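Local structure of transcriptional regulator, MarR family (Listeria monocytogenes str. 4b, 2QWW) at residues Asp77-Ser81 / Leu82-Val86; Lys144-Glu147 / Thr148-Lys152. The protein probably binds DNA as a dimeric winged helix-turn-helix repressor of the MarR family and so regulates transcription. One frame throughout, in Å; residues are numbered along the deposited sequence.

Contact 1: residues Asp77-Ser81 / Leu82-Val86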
# COMPACT_ATOMS: atom_id res chain seq x y z
N ASP A 77 6.29 0.66 -22.91
CA ASP A 77 7.30 0.36 -23.93
C ASP A 77 8.50 -0.36 -23.30
O ASP A 77 9.08 -1.25 -23.90
CB ASP A 77 7.72 1.61 -24.71
CG ASP A 77 8.15 1.28 -26.14
OD1 ASP A 77 8.77 0.21 -26.37
OD2 ASP A 77 7.85 2.08 -27.05
N GLY A 78 8.84 0.02 -22.07
CA GLY A 78 9.91 -0.64 -21.31
C GLY A 78 9.62 -2.12 -21.07
O GLY A 78 10.48 -2.96 -21.28
N LEU A 79 8.40 -2.44 -20.63
CA LEU A 79 8.02 -3.82 -20.40
C LEU A 79 7.96 -4.60 -21.68
O LEU A 79 8.15 -5.80 -21.66
CB LEU A 79 6.69 -3.95 -19.68
CG LEU A 79 6.60 -3.38 -18.28
CD1 LEU A 79 5.21 -3.65 -17.76
CD2 LEU A 79 7.64 -3.99 -17.37
N ILE A 80 7.68 -3.93 -22.81
CA ILE A 80 7.74 -4.60 -24.12
C ILE A 80 9.21 -4.83 -24.53
O ILE A 80 9.55 -5.90 -25.09
CB ILE A 80 7.03 -3.78 -25.23
CG1 ILE A 80 5.53 -3.77 -24.99
CG2 ILE A 80 7.29 -4.38 -26.61
CD1 ILE A 80 4.78 -2.78 -25.82
N SER A 81 10.08 -3.85 -24.26
CA SER A 81 11.52 -4.00 -24.57
C SER A 81 12.10 -5.20 -23.83
O SER A 81 12.85 -5.97 -24.42
CB SER A 81 12.34 -2.75 -24.21
OG SER A 81 11.89 -1.60 -24.90
N LEU A 82 11.71 -5.38 -22.57
CA LEU A 82 12.17 -6.51 -21.74
C LEU A 82 11.50 -7.86 -22.01
O LEU A 82 11.77 -8.83 -21.31
CB LEU A 82 11.96 -6.17 -20.26
CG LEU A 82 12.75 -4.97 -19.74
CD1 LEU A 82 12.35 -4.71 -18.32
CD2 LEU A 82 14.26 -5.23 -19.85
N GLY A 83 10.60 -7.92 -23.00
CA GLY A 83 9.89 -9.15 -23.36
C GLY A 83 8.84 -9.62 -22.37
O GLY A 83 8.37 -10.74 -22.46
N LEU A 84 8.41 -8.75 -21.47
CA LEU A 84 7.46 -9.15 -20.45
C LEU A 84 5.98 -8.99 -20.83
O LEU A 84 5.11 -9.59 -20.22
CB LEU A 84 7.76 -8.39 -19.17
CG LEU A 84 9.22 -8.52 -18.71
CD1 LEU A 84 9.37 -7.73 -17.46
CD2 LEU A 84 9.61 -9.97 -18.50
N VAL A 85 5.69 -8.15 -21.82
CA VAL A 85 4.32 -7.97 -22.26
C VAL A 85 4.32 -8.05 -23.75
O VAL A 85 5.34 -7.74 -24.38
CB VAL A 85 3.69 -6.61 -21.86
CG1 VAL A 85 3.84 -6.36 -20.38
CG2 VAL A 85 4.29 -5.48 -22.62
N VAL A 86 3.19 -8.43 -24.32
CA VAL A 86 3.06 -8.50 -25.77
C VAL A 86 1.84 -7.69 -26.20
O VAL A 86 0.81 -7.73 -25.54
CB VAL A 86 2.95 -9.95 -26.24
CG1 VAL A 86 4.08 -10.76 -25.65
CG2 VAL A 86 1.65 -10.57 -25.84

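Contact 2: residues Lys144-Glu147 / Thr148-Lys152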
# COMPACT_ATOMS: atom_id res chain seq x y z
N LYS A 144 -7.68 -14.08 10.28
CA LYS A 144 -8.67 -14.55 9.31
C LYS A 144 -10.08 -14.16 9.77
O LYS A 144 -10.91 -13.73 8.96
CB LYS A 144 -8.55 -16.06 9.16
CG LYS A 144 -9.37 -16.69 8.03
CD LYS A 144 -8.69 -16.53 6.68
CE LYS A 144 -9.66 -16.72 5.51
NZ LYS A 144 -10.64 -15.59 5.43
N LYS A 145 -10.35 -14.27 11.06
CA LYS A 145 -11.64 -13.87 11.61
C LYS A 145 -11.87 -12.38 11.37
O LYS A 145 -12.94 -11.97 10.94
CB LYS A 145 -11.71 -14.22 13.09
CG LYS A 145 -13.05 -13.99 13.74
CD LYS A 145 -13.06 -14.53 15.17
CE LYS A 145 -13.29 -16.02 15.23
NZ LYS A 145 -14.70 -16.36 14.88
N VAL A 146 -10.83 -11.59 11.62
CA VAL A 146 -10.92 -10.15 11.45
C VAL A 146 -11.25 -9.77 10.00
O VAL A 146 -12.10 -8.93 9.75
CB VAL A 146 -9.63 -9.42 11.95
CG1 VAL A 146 -9.70 -7.91 11.67
CG2 VAL A 146 -9.43 -9.62 13.45
N GLU A 147 -10.55 -10.39 9.06
CA GLU A 147 -10.77 -10.18 7.64
C GLU A 147 -12.20 -10.53 7.26
O GLU A 147 -12.85 -9.78 6.55
CB GLU A 147 -9.82 -11.07 6.84
CG GLU A 147 -9.97 -10.97 5.34
CD GLU A 147 -9.30 -12.12 4.59
OE1 GLU A 147 -8.59 -12.93 5.23
OE2 GLU A 147 -9.49 -12.21 3.36
N THR A 148 -12.68 -11.68 7.74
CA THR A 148 -14.02 -12.15 7.42
C THR A 148 -15.08 -11.19 7.94
O THR A 148 -16.02 -10.87 7.22
CB THR A 148 -14.27 -13.60 7.90
OG1 THR A 148 -13.93 -13.72 9.28
CG2 THR A 148 -13.41 -14.57 7.15
N LEU A 149 -14.90 -10.70 9.15
CA LEU A 149 -15.84 -9.75 9.74
C LEU A 149 -15.80 -8.38 9.06
O LEU A 149 -16.81 -7.69 9.02
CB LEU A 149 -15.57 -9.60 11.23
CG LEU A 149 -15.88 -10.84 12.06
CD1 LEU A 149 -15.39 -10.66 13.50
CD2 LEU A 149 -17.39 -11.17 12.01
N LEU A 150 -14.62 -7.96 8.60
CA LEU A 150 -14.48 -6.70 7.86
C LEU A 150 -15.27 -6.73 6.56
O LEU A 150 -15.93 -5.76 6.21
CB LEU A 150 -13.01 -6.41 7.54
CG LEU A 150 -12.15 -5.86 8.67
CD1 LEU A 150 -10.68 -5.93 8.27
CD2 LEU A 150 -12.57 -4.46 9.02
N LYS A 151 -15.19 -7.86 5.87
CA LYS A 151 -15.91 -8.07 4.62
C LYS A 151 -17.42 -8.15 4.75
O LYS A 151 -18.10 -8.13 3.73
CB LYS A 151 -15.41 -9.36 3.94
CG LYS A 151 -14.03 -9.27 3.39
CD LYS A 151 -13.56 -10.62 2.82
CE LYS A 151 -12.22 -10.46 2.12
NZ LYS A 151 -11.68 -11.74 1.56
N LYS A 152 -17.96 -8.25 5.97
CA LYS A 152 -19.41 -8.34 6.17
C LYS A 152 -20.11 -6.99 6.20
O LYS A 152 -21.12 -6.82 5.52
CB LYS A 152 -19.73 -9.15 7.43
CG LYS A 152 -19.44 -10.63 7.24
CD LYS A 152 -19.64 -11.44 8.50
CE LYS A 152 -19.37 -12.93 8.24
NZ LYS A 152 -19.50 -13.73 9.48

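Contact 1: residues Asp77-Ser81 / Leu82-Val86
The carbonyl oxygen of L79 takes two backbone N-H groups from beyond the end of its helix. L84 N lies 3.0 Å from L79 O and almost straight out from the carbonyl. V85 N adds a weak bond to the same oxygen. The chain can fold back this way because G83 leaves the helix with a positive phi of 72°, a value that favours glycine. G83 N is 3.1 Å from I80 O and approaches from above that carbonyl's plane. One step earlier, L82 N bonds to G78 O at 3.0 Å, a regular last helical turn. The CG of L82 rests against that same G78 O.

The side chains follow the reversal. With CG beside the backbone N (chi1 -63°), the branch of L79 is turned to where its two methyls meet different partners. CD1 faces V85 CG1, while L79 CD2 meets L84 CD1 at 4.1 Å, the two leucines crossing at about a right angle. L79 CB also packs on V85 CG1 at 3.8 Å. L79 and L84 both also touch I47 of helix 41-52, which ties the turn to that helix. The I80 and V85 side chains are modelled too close, and their packing is doubtful. S81 OG bonds to D77 O at 3.0 Å, sharing that oxygen with S81 N.

This is a Schellman motif at the C-terminal end of helix 69-81. It leads into strand 85-87, the first strand of the wing in the winged helix-turn-helix fold of MarR proteins.

Contact 2: residues Lys144-Glu147 / Thr148-Lys152
E147 and K151 lie side by side on one face of the helix and join their charged ends. K151 NZ bonds to E147 OE2 at 2.9 Å, on the anti side of the carboxylate and 24° out of its plane. OE2 also accepts a hydrogen bond from S21 OG of the second subunit, and the E147 side chain packs on T18 of that subunit. The other oxygen, E147 OE1, has a weak salt bridge to K144 NZ at 3.4 Å. Each carboxylate oxygen therefore faces one lysine, which would be expected to favour the ionised form of this buried glutamate. E147 reaches both because its CG is anti to the backbone N (chi1 179°) and its chain stays extended. The chain of K144 curls back to bring NZ to OE1, and NZ then passes over T148 CG2.

T148 satisfies its hydroxyl within the helix. T148 OG1 sits between the backbone N and the carbonyl carbon (chi1 52°) and donates to K145 O at 2.6 Å. The same K145 O accepts L149 N at 2.9 Å, nearly in line with the carbonyl, so it has two donors. The backbone donors T148 N, L150 N and K151 N go to K144 O, V146 O and E147 O, each four residues back.

The apolar side is simpler. The V146 and L150 side chains lie side by side and point the same way, with V146 CG1 4.1 Å from L150 CD1. V146 also packs on L139 of the second subunit.

The arrangement is an i to i+3 and i to i+4 salt-bridge network on an alpha helix, here set in the helical dimer interface characteristic of the MarR fold.

Both contacts are local, and neither closes a long loop. From the N terminus, the chain passes through helices 8-37, 41-52 and 58-65 before helix 69-81 ends at contact 1. That turn joins the helix to strand 85-87 of the three-stranded sheet. The chain then returns through strand 100-103 and helices 105-115 and 118-128 to helix 133-150. Contact 2 lies near the end of this last helix. The contacts are in series and neither nest nor cross. The centres of contact 1 and contact 2 are about 38 Å apart, on opposite sides of the chain's centre. Contact 1 belongs to the winged helix-turn-helix region, contact 2 to the helices that meet the second subunit.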